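Local atomic coordinates of metallo-beta-lactamase (Serratia marcescens, PDB entry 5B15), a protein that hydrolyses the amide bond of beta-lactam antibiotics with two zinc ions, as a subclass B3 metallo-beta-lactamase. Residues H72-H77 against G115-F120; P108-Q113 against H150-I155; L39-T44 against G79-M84. One frame throughout, in Å; residues are numbered along the deposited sequence.

Contact 1: H72-H77 against G115-F120. With ZN (zinc ion), chain B; ZN (zinc ion), chain C; DQM ((2~{S},3~{R},4~{S})-2-[(2~{S},3~{R})-1,3-bis(oxidanyl)-1-oxidanylidene-butan-2-yl]-3-methyl-4-[(3~{S},5~{S})-5-[(sulfamoylamino)methyl]pyrrolidin-3-yl]sulfanyl-3,4-dihydro-2~{H}-pyrrole-5-carboxylic acid), chain N.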
loop_
_atom_site.group_PDB
_atom_site.type_symbol
_atom_site.label_atom_id
_atom_site.label_comp_id
_atom_site.label_asym_id
_atom_site.label_seq_id
_atom_site.Cartn_x
_atom_site.Cartn_y
_atom_site.Cartn_z
ATOM N N HIS A 72 -3.392 -2.435 3.725
ATOM C CA HIS A 72 -4.292 -3.410 4.354
ATOM C C HIS A 72 -3.538 -4.485 5.115
ATOM O O HIS A 72 -2.328 -4.683 4.977
ATOM C CB HIS A 72 -5.258 -3.994 3.308
ATOM C CG HIS A 72 -4.658 -5.023 2.412
ATOM N ND1 HIS A 72 -4.109 -4.709 1.193
ATOM C CD2 HIS A 72 -4.446 -6.355 2.587
ATOM C CE1 HIS A 72 -3.671 -5.816 0.616
ATOM N NE2 HIS A 72 -3.875 -6.833 1.431
ATOM N N SER A 73 -4.312 -5.211 5.916
ATOM C CA SER A 73 -3.804 -6.011 7.043
ATOM C C SER A 73 -3.660 -7.479 6.669
ATOM O O SER A 73 -4.308 -8.340 7.267
ATOM C CB SER A 73 -4.691 -5.785 8.231
ATOM O OG SER A 73 -6.054 -5.943 7.900
ATOM N N HIS A 74 -2.832 -7.784 5.653
ATOM C CA HIS A 74 -2.402 -9.152 5.364
ATOM C C HIS A 74 -0.894 -9.252 5.537
ATOM O O HIS A 74 -0.174 -8.239 5.444
ATOM C CB HIS A 74 -2.775 -9.551 3.923
ATOM C CG HIS A 74 -4.240 -9.719 3.712
ATOM N ND1 HIS A 74 -4.816 -9.578 2.475
ATOM C CD2 HIS A 74 -5.247 -10.019 4.563
ATOM C CE1 HIS A 74 -6.113 -9.820 2.564
ATOM N NE2 HIS A 74 -6.400 -10.085 3.824
ATOM N N GLU A 75 -0.412 -10.485 5.711
ATOM C CA GLU A 75 0.969 -10.724 6.065
ATOM C C GLU A 75 1.947 -10.178 5.068
ATOM O O GLU A 75 3.066 -9.771 5.450
ATOM C CB GLU A 75 1.238 -12.237 6.213
ATOM C CG GLU A 75 1.255 -13.040 4.914
ATOM C CD GLU A 75 1.607 -14.518 5.103
ATOM O OE1 GLU A 75 0.984 -15.346 4.414
ATOM O OE2 GLU A 75 2.592 -14.792 5.817
ATOM N N ASP A 76 1.590 -10.137 3.782
ATOM C CA ASP A 76 2.530 -9.677 2.761
ATOM C C ASP A 76 2.803 -8.169 2.769
ATOM O O ASP A 76 3.913 -7.761 2.424
ATOM C CB ASP A 76 2.178 -10.179 1.352
ATOM C CG ASP A 76 0.733 -9.925 0.930
ATOM O OD1 ASP A 76 -0.226 -9.848 1.784
ATOM O OD2 ASP A 76 0.566 -9.883 -0.324
ATOM N N HIS A 77 1.820 -7.374 3.182
ATOM C CA HIS A 77 1.972 -5.906 3.243
ATOM C C HIS A 77 2.234 -5.396 4.646
ATOM O O HIS A 77 2.886 -4.353 4.827
ATOM C CB HIS A 77 0.717 -5.239 2.664
ATOM C CG HIS A 77 0.328 -5.791 1.343
ATOM N ND1 HIS A 77 0.986 -5.439 0.177
ATOM C CD2 HIS A 77 -0.526 -6.791 1.014
ATOM C CE1 HIS A 77 0.531 -6.207 -0.814
ATOM N NE2 HIS A 77 -0.375 -7.044 -0.332
ATOM N N GLY A 115 -9.630 -18.512 6.410
ATOM C CA GLY A 115 -9.456 -19.942 6.212
ATOM C C GLY A 115 -8.173 -20.276 5.463
ATOM O O GLY A 115 -7.645 -21.381 5.620
ATOM N N SER A 116 -7.539 -19.290 4.836
ATOM C CA SER A 116 -6.383 -19.489 3.973
ATOM C C SER A 116 -5.231 -18.497 4.214
ATOM O O SER A 116 -4.133 -18.644 3.713
ATOM C CB SER A 116 -6.810 -19.482 2.504
ATOM O OG SER A 116 -7.008 -18.159 2.022
ATOM N N LEU A 117 -5.451 -17.562 5.118
ATOM C CA LEU A 117 -4.434 -16.553 5.443
ATOM C C LEU A 117 -3.512 -17.049 6.552
ATOM O O LEU A 117 -3.956 -17.788 7.438
ATOM C CB LEU A 117 -5.118 -15.267 5.895
ATOM C CG LEU A 117 -5.945 -14.547 4.814
ATOM C CD1 LEU A 117 -6.881 -13.509 5.419
ATOM C CD2 LEU A 117 -4.992 -13.854 3.866
ATOM N N SER A 118 -2.278 -16.562 6.571
ATOM C CA SER A 118 -1.392 -16.833 7.691
ATOM C C SER A 118 -1.286 -15.611 8.586
ATOM O O SER A 118 -1.241 -14.457 8.126
ATOM C CB SER A 118 0.001 -17.237 7.233
ATOM O OG SER A 118 -0.049 -18.497 6.549
ATOM N N ASN A 119 -1.281 -15.850 9.882
ATOM C CA ASN A 119 -1.199 -14.791 10.842
ATOM C C ASN A 119 0.162 -14.123 10.762
ATOM O O ASN A 119 1.120 -14.722 10.300
ATOM C CB ASN A 119 -1.414 -15.299 12.267
ATOM C CG ASN A 119 -2.787 -15.874 12.498
ATOM O OD1 ASN A 119 -3.706 -15.686 11.704
ATOM N ND2 ASN A 119 -2.932 -16.559 13.608
ATOM N N PHE A 120 0.272 -12.933 11.322
ATOM C CA PHE A 120 1.542 -12.204 11.292
ATOM C C PHE A 120 1.711 -11.436 12.628
ATOM O O PHE A 120 0.835 -11.448 13.489
ATOM C CB PHE A 120 1.573 -11.261 10.074
ATOM C CG PHE A 120 0.466 -10.235 10.050
ATOM C CD1 PHE A 120 0.649 -8.976 10.626
ATOM C CD2 PHE A 120 -0.734 -10.511 9.390
ATOM C CE1 PHE A 120 -0.346 -8.020 10.560
ATOM C CE2 PHE A 120 -1.739 -9.565 9.354
ATOM C CZ PHE A 120 -1.548 -8.318 9.918
HETATM ZN ZN ZN B . -3.998 -8.763 0.776
HETATM ZN ZN ZN C . -1.051 -8.859 -1.262
HETATM O OAX DQM N . -1.365 -15.101 -0.891
HETATM C CAJ DQM N . -1.119 -14.199 -1.671
HETATM O OAD DQM N . -0.302 -14.414 -2.659
HETATM C CAX DQM N . -1.560 -12.773 -1.392
HETATM C CAT DQM N . -2.763 -12.796 -0.425
HETATM C CAA DQM N . -2.265 -12.859 1.027
HETATM O OAI DQM N . -3.652 -11.673 -0.575
HETATM C CAY DQM N . -1.693 -12.036 -2.735
HETATM C CAU DQM N . -2.699 -12.488 -3.823
HETATM C CAB DQM N . -3.707 -13.544 -3.385
HETATM N NAN DQM N . -1.989 -10.613 -2.481
HETATM C CAS DQM N . -2.839 -10.190 -3.310
HETATM C CAR DQM N . -3.212 -8.781 -3.323
HETATM O OAE DQM N . -2.795 -8.014 -2.356
HETATM O OAH DQM N . -3.918 -8.344 -4.260
HETATM C CAZ DQM N . -3.402 -11.189 -4.288
HETATM S SAQ DQM N . -3.184 -10.766 -6.027
HETATM C CAW DQM N . -1.512 -10.195 -6.166
HETATM C CAM DQM N . -1.382 -9.470 -7.498
HETATM N NAO DQM N . -0.321 -10.157 -8.230
HETATM C CAV DQM N . 0.569 -10.795 -7.233
HETATM C CAK DQM N . -0.402 -11.252 -6.132
HETATM C CAL DQM N . 1.391 -11.887 -7.924
HETATM N NAP DQM N . 1.008 -12.129 -9.346
HETATM S SBA DQM N . 1.688 -11.227 -10.544
HETATM O OAF DQM N . 1.500 -11.839 -11.853
HETATM O OAG DQM N . 1.144 -9.881 -10.494
HETATM N NAC DQM N . 3.296 -11.262 -10.374
HETATM O O HOH W 1 -2.145 -12.787 6.062
HETATM O O HOH W 2 -1.551 -14.890 4.216
HETATM O O HOH W 3 3.042 -14.909 8.362
HETATM O O HOH W 4 -2.423 -9.463 0.173
#
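L117 packs on the ring of H74, one of the histidines of the HxHxDH zinc motif, the signature of the metallo-beta-lactamase fold. The motif is H72, H74, D76 and H77. Of these only H74 touches the segment G115-F120, together with the intervening S73 and E75. D76 and H77 bind the second zinc. L117 is the first residue of the loop segment to take part. Its CD2 lies over one face of the H74 ring, 4.0 Å from the ring centroid and 17° off the normal. The leucine and the imidazole cross obliquely. Zinc on ND1 and D111 OD2 on NE2 hold the H74 ring by both of its nitrogens.

At S118 the contact becomes mostly water-mediated. The CB of S118 sits 3.5 Å from OE1 of E75. One water accepts from the E75 backbone N and donates to S118 O. A second donates to E75 OE1 and accepts from S118 N. A third joins E75 OE2 to the carbonyl O of N119, donating to both. These waters bridge the carboxylate and the first turn of helix 75-78 to a loop that makes no direct hydrogen bond here.

F120 comes last in this segment. With chi1 at 59° its ring folds back over its own backbone, and it reaches along the backbone of residues 73-75. T101 of helix 99-104 also touches this ring. F120 CB meets E75 CB at 4.0 Å. S73 O lies at the ring edge, near its plane, 3.5 Å from F120 CE2.

Contact 2: P108-Q113 against H150-I155. With NA (sodium ion), chain E; ZN (zinc ion), chain B; DQM ((2~{S},3~{R},4~{S})-2-[(2~{S},3~{R})-1,3-bis(oxidanyl)-1-oxidanylidene-butan-2-yl]-3-methyl-4-[(3~{S},5~{S})-5-[(sulfamoylamino)methyl]pyrrolidin-3-yl]sulfanyl-3,4-dihydro-2~{H}-pyrrole-5-carboxylic acid), chain N.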
loop_
_atom_site.group_PDB
_atom_site.type_symbol
_atom_site.label_atom_id
_atom_site.label_comp_id
_atom_site.label_asym_id
_atom_site.label_seq_id
_atom_site.Cartn_x
_atom_site.Cartn_y
_atom_site.Cartn_z
ATOM N N PRO A 108 -10.062 -11.420 10.270
ATOM C CA PRO A 108 -11.354 -11.924 10.751
ATOM C C PRO A 108 -12.080 -12.758 9.739
ATOM O O PRO A 108 -11.765 -12.693 8.548
ATOM C CB PRO A 108 -12.147 -10.643 11.011
ATOM C CG PRO A 108 -11.579 -9.634 10.066
ATOM C CD PRO A 108 -10.130 -10.005 9.864
ATOM N N LYS A 109 -13.183 -13.375 10.178
ATOM C CA LYS A 109 -14.014 -14.194 9.312
ATOM C C LYS A 109 -14.665 -13.399 8.182
ATOM O O LYS A 109 -15.057 -13.971 7.187
ATOM C CB LYS A 109 -15.075 -14.920 10.159
ATOM C CG LYS A 109 -15.879 -14.067 11.149
ATOM C CD LYS A 109 -16.291 -12.690 10.658
ATOM C CE LYS A 109 -15.623 -11.568 11.432
ATOM N NZ LYS A 109 -15.750 -10.249 10.770
ATOM N N SER A 110 -14.770 -12.090 8.276
ATOM C CA SER A 110 -15.383 -11.339 7.211
ATOM C C SER A 110 -14.439 -11.265 5.980
ATOM O O SER A 110 -14.850 -10.865 4.892
ATOM C CB SER A 110 -15.755 -9.939 7.682
ATOM O OG SER A 110 -14.635 -9.326 8.280
ATOM N N ASP A 111 -13.160 -11.615 6.149
ATOM C CA ASP A 111 -12.193 -11.562 5.021
ATOM C C ASP A 111 -12.468 -12.704 4.047
ATOM O O ASP A 111 -12.463 -13.843 4.450
ATOM C CB ASP A 111 -10.777 -11.633 5.590
ATOM C CG ASP A 111 -9.682 -11.314 4.543
ATOM O OD1 ASP A 111 -9.643 -11.931 3.480
ATOM O OD2 ASP A 111 -8.877 -10.470 4.862
ATOM N N PRO A 112 -12.625 -12.427 2.725
ATOM C CA PRO A 112 -12.830 -13.492 1.757
ATOM C C PRO A 112 -11.811 -14.603 1.802
ATOM O O PRO A 112 -12.128 -15.705 1.421
ATOM C CB PRO A 112 -12.778 -12.756 0.416
ATOM C CG PRO A 112 -13.241 -11.388 0.743
ATOM C CD PRO A 112 -12.714 -11.108 2.116
ATOM N N GLN A 113 -10.557 -14.281 2.174
ATOM C CA GLN A 113 -9.505 -15.257 2.269
ATOM C C GLN A 113 -9.444 -15.968 3.631
ATOM O O GLN A 113 -8.562 -16.787 3.819
ATOM C CB GLN A 113 -8.156 -14.657 1.884
ATOM C CG GLN A 113 -8.075 -14.163 0.454
ATOM C CD GLN A 113 -6.683 -13.707 0.122
ATOM O OE1 GLN A 113 -5.810 -14.542 -0.165
ATOM N NE2 GLN A 113 -6.432 -12.404 0.180
ATOM N N HIS A 150 -11.001 -5.892 -0.764
ATOM C CA HIS A 150 -10.009 -6.909 -0.485
ATOM C C HIS A 150 -9.866 -7.105 1.053
ATOM O O HIS A 150 -9.689 -8.232 1.523
ATOM C CB HIS A 150 -8.701 -6.518 -1.198
ATOM C CG HIS A 150 -7.565 -7.484 -1.019
ATOM N ND1 HIS A 150 -7.380 -8.605 -1.795
ATOM C CD2 HIS A 150 -6.517 -7.456 -0.166
ATOM C CE1 HIS A 150 -6.238 -9.196 -1.454
ATOM N NE2 HIS A 150 -5.730 -8.546 -0.433
ATOM N N THR A 151 -10.007 -6.011 1.811
ATOM C CA THR A 151 -10.227 -6.054 3.266
ATOM C C THR A 151 -11.203 -4.914 3.559
ATOM O O THR A 151 -11.332 -3.941 2.789
ATOM C CB THR A 151 -8.946 -5.807 4.069
ATOM O OG1 THR A 151 -8.463 -4.474 3.857
ATOM C CG2 THR A 151 -7.878 -6.867 3.811
ATOM N N GLU A 152 -11.839 -4.930 4.727
ATOM C CA GLU A 152 -12.819 -3.885 5.011
ATOM C C GLU A 152 -12.180 -2.533 5.323
ATOM O O GLU A 152 -12.723 -1.467 5.000
ATOM C CB GLU A 152 -13.681 -4.319 6.208
ATOM C CG GLU A 152 -14.886 -3.445 6.438
ATOM C CD GLU A 152 -15.763 -3.978 7.553
ATOM O OE1 GLU A 152 -15.419 -5.043 8.126
ATOM O OE2 GLU A 152 -16.760 -3.271 7.888
ATOM N N GLY A 153 -10.950 -2.554 5.846
ATOM C CA GLY A 153 -10.277 -1.331 6.248
ATOM C C GLY A 153 -9.195 -0.869 5.275
ATOM O O GLY A 153 -8.372 -0.038 5.634
ATOM N N GLY A 154 -9.280 -1.333 4.029
ATOM C CA GLY A 154 -8.218 -0.966 3.054
ATOM C C GLY A 154 -8.192 0.538 2.818
ATOM O O GLY A 154 -9.250 1.197 2.687
ATOM N N ILE A 155 -6.977 1.090 2.748
ATOM C CA ILE A 155 -6.781 2.505 2.465
ATOM C C ILE A 155 -5.751 2.667 1.326
ATOM O O ILE A 155 -4.685 2.010 1.318
ATOM C CB ILE A 155 -6.266 3.310 3.711
ATOM C CG1 ILE A 155 -7.277 3.226 4.858
ATOM C CG2 ILE A 155 -5.959 4.766 3.319
ATOM C CD1 ILE A 155 -8.506 4.106 4.703
HETATM NA NA NA E . -5.630 0.574 6.235
HETATM ZN ZN ZN B . -3.998 -8.763 0.776
HETATM O OAX DQM N . -1.365 -15.101 -0.891
HETATM C CAJ DQM N . -1.119 -14.199 -1.671
HETATM O OAD DQM N . -0.302 -14.414 -2.659
HETATM C CAX DQM N . -1.560 -12.773 -1.392
HETATM C CAT DQM N . -2.763 -12.796 -0.425
HETATM C CAA DQM N . -2.265 -12.859 1.027
HETATM O OAI DQM N . -3.652 -11.673 -0.575
HETATM C CAY DQM N . -1.693 -12.036 -2.735
HETATM C CAU DQM N . -2.699 -12.488 -3.823
HETATM C CAB DQM N . -3.707 -13.544 -3.385
HETATM N NAN DQM N . -1.989 -10.613 -2.481
HETATM C CAS DQM N . -2.839 -10.190 -3.310
HETATM C CAR DQM N . -3.212 -8.781 -3.323
HETATM O OAE DQM N . -2.795 -8.014 -2.356
HETATM O OAH DQM N . -3.918 -8.344 -4.260
HETATM C CAZ DQM N . -3.402 -11.189 -4.288
HETATM S SAQ DQM N . -3.184 -10.766 -6.027
HETATM C CAW DQM N . -1.512 -10.195 -6.166
HETATM C CAM DQM N . -1.382 -9.470 -7.498
HETATM N NAO DQM N . -0.321 -10.157 -8.230
HETATM C CAV DQM N . 0.569 -10.795 -7.233
HETATM C CAK DQM N . -0.402 -11.252 -6.132
HETATM C CAL DQM N . 1.391 -11.887 -7.924
HETATM N NAP DQM N . 1.008 -12.129 -9.346
HETATM S SBA DQM N . 1.688 -11.227 -10.544
HETATM O OAF DQM N . 1.500 -11.839 -11.853
HETATM O OAG DQM N . 1.144 -9.881 -10.494
HETATM N NAC DQM N . 3.296 -11.262 -10.374
HETATM O O HOH W 5 -8.823 -10.786 1.095
HETATM O O HOH W 4 -2.423 -9.463 0.173
HETATM O O HOH W 6 -4.763 -1.926 7.217
#
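Q113 and H150 meet beside the zinc site of the metallo-beta-lactamase fold. One loop supplies the zinc ligand H150, and the other brings Q113 to the bound DQM. This is the close-packed part of the contact. Q113 NE2 lies 3.6 Å from H150 CE1, with amide and ring planes 57° apart. The Q113 chain is extended beyond CG, which carries its amide to the ligand. There NE2 donates a nearly straight hydrogen bond to OAI of DQM, 3.0 Å and 170°. The ligand has the form of a ring-opened carbapenem, consistent with a hydrolysed product in the pocket.

One water links the two segments. It donates to D111 OD1 and H150 O, accepts from Q113 NE2, and sits above the centre of one face of the H150 ring. D111 OD1 also takes the backbone N of Q113 on its anti lone pair, closing an Asx turn. OD2 goes to H74 and probably helps to orient that zinc ligand. T151 lies alongside D111, with CG2 3.9 Å from D111 OD2.

The outer side is loose. E152 is exposed, and its OE1 is 4.4 Å from S110 OG. K109 NZ makes a weak hydrogen bond to S110 OG and stays 5.8 Å from E152 OE1, too far for a salt bridge. At the inner end, H150 ND1 is hydrogen-bonded to T177 O, and H150 NE2 binds the zinc at 2.1 Å.

Contact 3: L39-T44 against G79-M84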
loop_
_atom_site.group_PDB
_atom_site.type_symbol
_atom_site.label_atom_id
_atom_site.label_comp_id
_atom_site.label_asym_id
_atom_site.label_seq_id
_atom_site.Cartn_x
_atom_site.Cartn_y
_atom_site.Cartn_z
ATOM N N LEU A 39 6.445 6.237 6.365
ATOM C CA LEU A 39 6.640 4.966 5.671
ATOM C C LEU A 39 5.275 4.433 5.321
ATOM O O LEU A 39 4.385 4.398 6.190
ATOM C CB LEU A 39 7.349 3.985 6.601
ATOM C CG LEU A 39 7.509 2.559 6.070
ATOM C CD1 LEU A 39 8.375 2.513 4.838
ATOM C CD2 LEU A 39 8.087 1.679 7.170
ATOM N N VAL A 40 5.106 4.001 4.067
ATOM C CA VAL A 40 3.896 3.306 3.680
ATOM C C VAL A 40 4.157 1.808 3.508
ATOM O O VAL A 40 5.020 1.421 2.677
ATOM C CB VAL A 40 3.307 3.877 2.363
ATOM C CG1 VAL A 40 1.962 3.221 2.089
ATOM C CG2 VAL A 40 3.205 5.371 2.462
ATOM N N ASP A 41 3.502 1.017 4.365
ATOM C CA ASP A 41 3.596 -0.431 4.451
ATOM C C ASP A 41 4.909 -0.945 5.008
ATOM O O ASP A 41 5.911 -0.236 5.078
ATOM C CB ASP A 41 3.196 -1.101 3.133
ATOM C CG ASP A 41 1.708 -1.194 2.962
ATOM O OD1 ASP A 41 0.975 -1.020 3.986
ATOM O OD2 ASP A 41 1.256 -1.489 1.816
ATOM N N GLY A 42 4.885 -2.206 5.443
ATOM C CA GLY A 42 6.034 -2.875 6.077
ATOM C C GLY A 42 6.603 -4.061 5.353
ATOM O O GLY A 42 7.630 -4.580 5.752
ATOM N N THR A 43 5.914 -4.549 4.330
ATOM C CA THR A 43 6.162 -5.862 3.707
ATOM C C THR A 43 5.946 -6.952 4.747
ATOM O O THR A 43 5.006 -6.868 5.536
ATOM C CB THR A 43 7.505 -5.918 2.924
ATOM O OG1 THR A 43 8.611 -6.166 3.785
ATOM C CG2 THR A 43 7.711 -4.634 2.130
ATOM N N THR A 44 6.699 -8.053 4.618
ATOM C CA THR A 44 6.561 -9.211 5.508
ATOM C C THR A 44 7.347 -9.011 6.776
ATOM O O THR A 44 8.166 -8.121 6.854
ATOM C CB THR A 44 7.064 -10.475 4.839
ATOM O OG1 THR A 44 8.426 -10.253 4.487
ATOM C CG2 THR A 44 6.342 -10.822 3.580
ATOM N N GLY A 79 2.970 -7.594 7.494
ATOM C CA GLY A 79 3.702 -8.482 8.382
ATOM C C GLY A 79 4.917 -7.846 9.010
ATOM O O GLY A 79 5.283 -8.249 10.122
ATOM N N GLY A 80 5.538 -6.886 8.310
ATOM C CA GLY A 80 6.694 -6.162 8.810
ATOM C C GLY A 80 6.391 -4.907 9.615
ATOM O O GLY A 80 7.325 -4.256 10.122
ATOM N N ILE A 81 5.100 -4.533 9.733
ATOM C CA ILE A 81 4.788 -3.273 10.364
ATOM C C ILE A 81 5.188 -3.313 11.820
ATOM O O ILE A 81 5.743 -2.338 12.323
ATOM C CB ILE A 81 3.310 -2.881 10.158
ATOM C CG1 ILE A 81 3.131 -2.484 8.683
ATOM C CG2 ILE A 81 2.926 -1.740 11.096
ATOM C CD1 ILE A 81 1.720 -2.069 8.298
ATOM N N SER A 82 4.926 -4.417 12.525
ATOM C CA SER A 82 5.249 -4.431 13.971
ATOM C C SER A 82 6.710 -4.199 14.222
ATOM O O SER A 82 7.101 -3.400 15.103
ATOM C CB SER A 82 4.820 -5.749 14.532
ATOM O OG SER A 82 5.086 -5.811 15.927
ATOM N N ALA A 83 7.532 -4.894 13.450
ATOM C CA ALA A 83 8.966 -4.733 13.602
ATOM C C ALA A 83 9.403 -3.325 13.273
ATOM O O ALA A 83 10.250 -2.744 13.957
ATOM C CB ALA A 83 9.666 -5.746 12.735
ATOM N N MET A 84 8.879 -2.768 12.186
ATOM C CA MET A 84 9.213 -1.396 11.815
ATOM C C MET A 84 8.752 -0.402 12.876
ATOM O O MET A 84 9.430 0.593 13.147
ATOM C CB MET A 84 8.598 -1.056 10.467
ATOM C CG MET A 84 9.252 -1.767 9.287
ATOM S SD MET A 84 11.029 -1.630 9.150
ATOM C CE MET A 84 11.252 0.138 9.328
#
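The backbones of G42-T44 and G79-G80 pass close in opposite senses, pairing G42 with G80 at 4.3 Å between CA atoms and T44 with G79 at 4.1 Å. One hydrogen bond crosses, from G80 N to T43 O, 2.8 Å long. The donor lies well above the carbonyl plane. G79 N is also close to T43 O, but its angle is too poor for a bond. G42 and G80 have no side chains, and this lets the backbones come so near. G80 CA makes a CA-H...O contact with G42 O, at 3.6 Å.

T43 OG1 donates to G42 O, in the carbonyl plane and on a lone pair. The contact belongs to the alpha-beta half of the metallo-beta-lactamase alpha-beta/beta-alpha sandwich. Strand 37-40 ends here, and helix 81-88 begins just beyond the zinc motif. T44 leads into the next helix, its OG1 hydrogen-bonded to G47 N and to the hydroxyl of S6. The D41 side chain leaves its backbone away from 79-84, and its OD2 is hydrogen-bonded to T71 OG1.

A chi1 of -71° puts CG1 of I81 against the G42 backbone, 3.7 Å from G42 N. One helical turn later comes M84. Its chain curls at two successive bonds. L39 meets it at about a right angle. V51 of helix 47-57 and V65 of strand 65-69 also touch L39, while A48 and I68 touch M84. Across this apolar join, L39 CD2 approaches M84 CE to 4.1 Å.

How the contacts relate
From the N terminus, the end of strand 37-40 comes first. Contact 3 closes the loop from there to helix 81-88, spanning helix 47-57, strand 65-69 and helix 75-78. Residues 72-77 lie within that span, yet their partner 115-120 comes later, so contacts 1 and 3 cross. The backbone hydrogen bond from G42 N to H77 O joins them directly. Residues 108-113 lie within the span of contact 1 and pair with 150-155, so contacts 1 and 2 cross too, meeting at one zinc and the ligand. Contact 2 reaches the loop before strand 155-163 of the second sheet. Contacts 3 and 2 follow in series without touching.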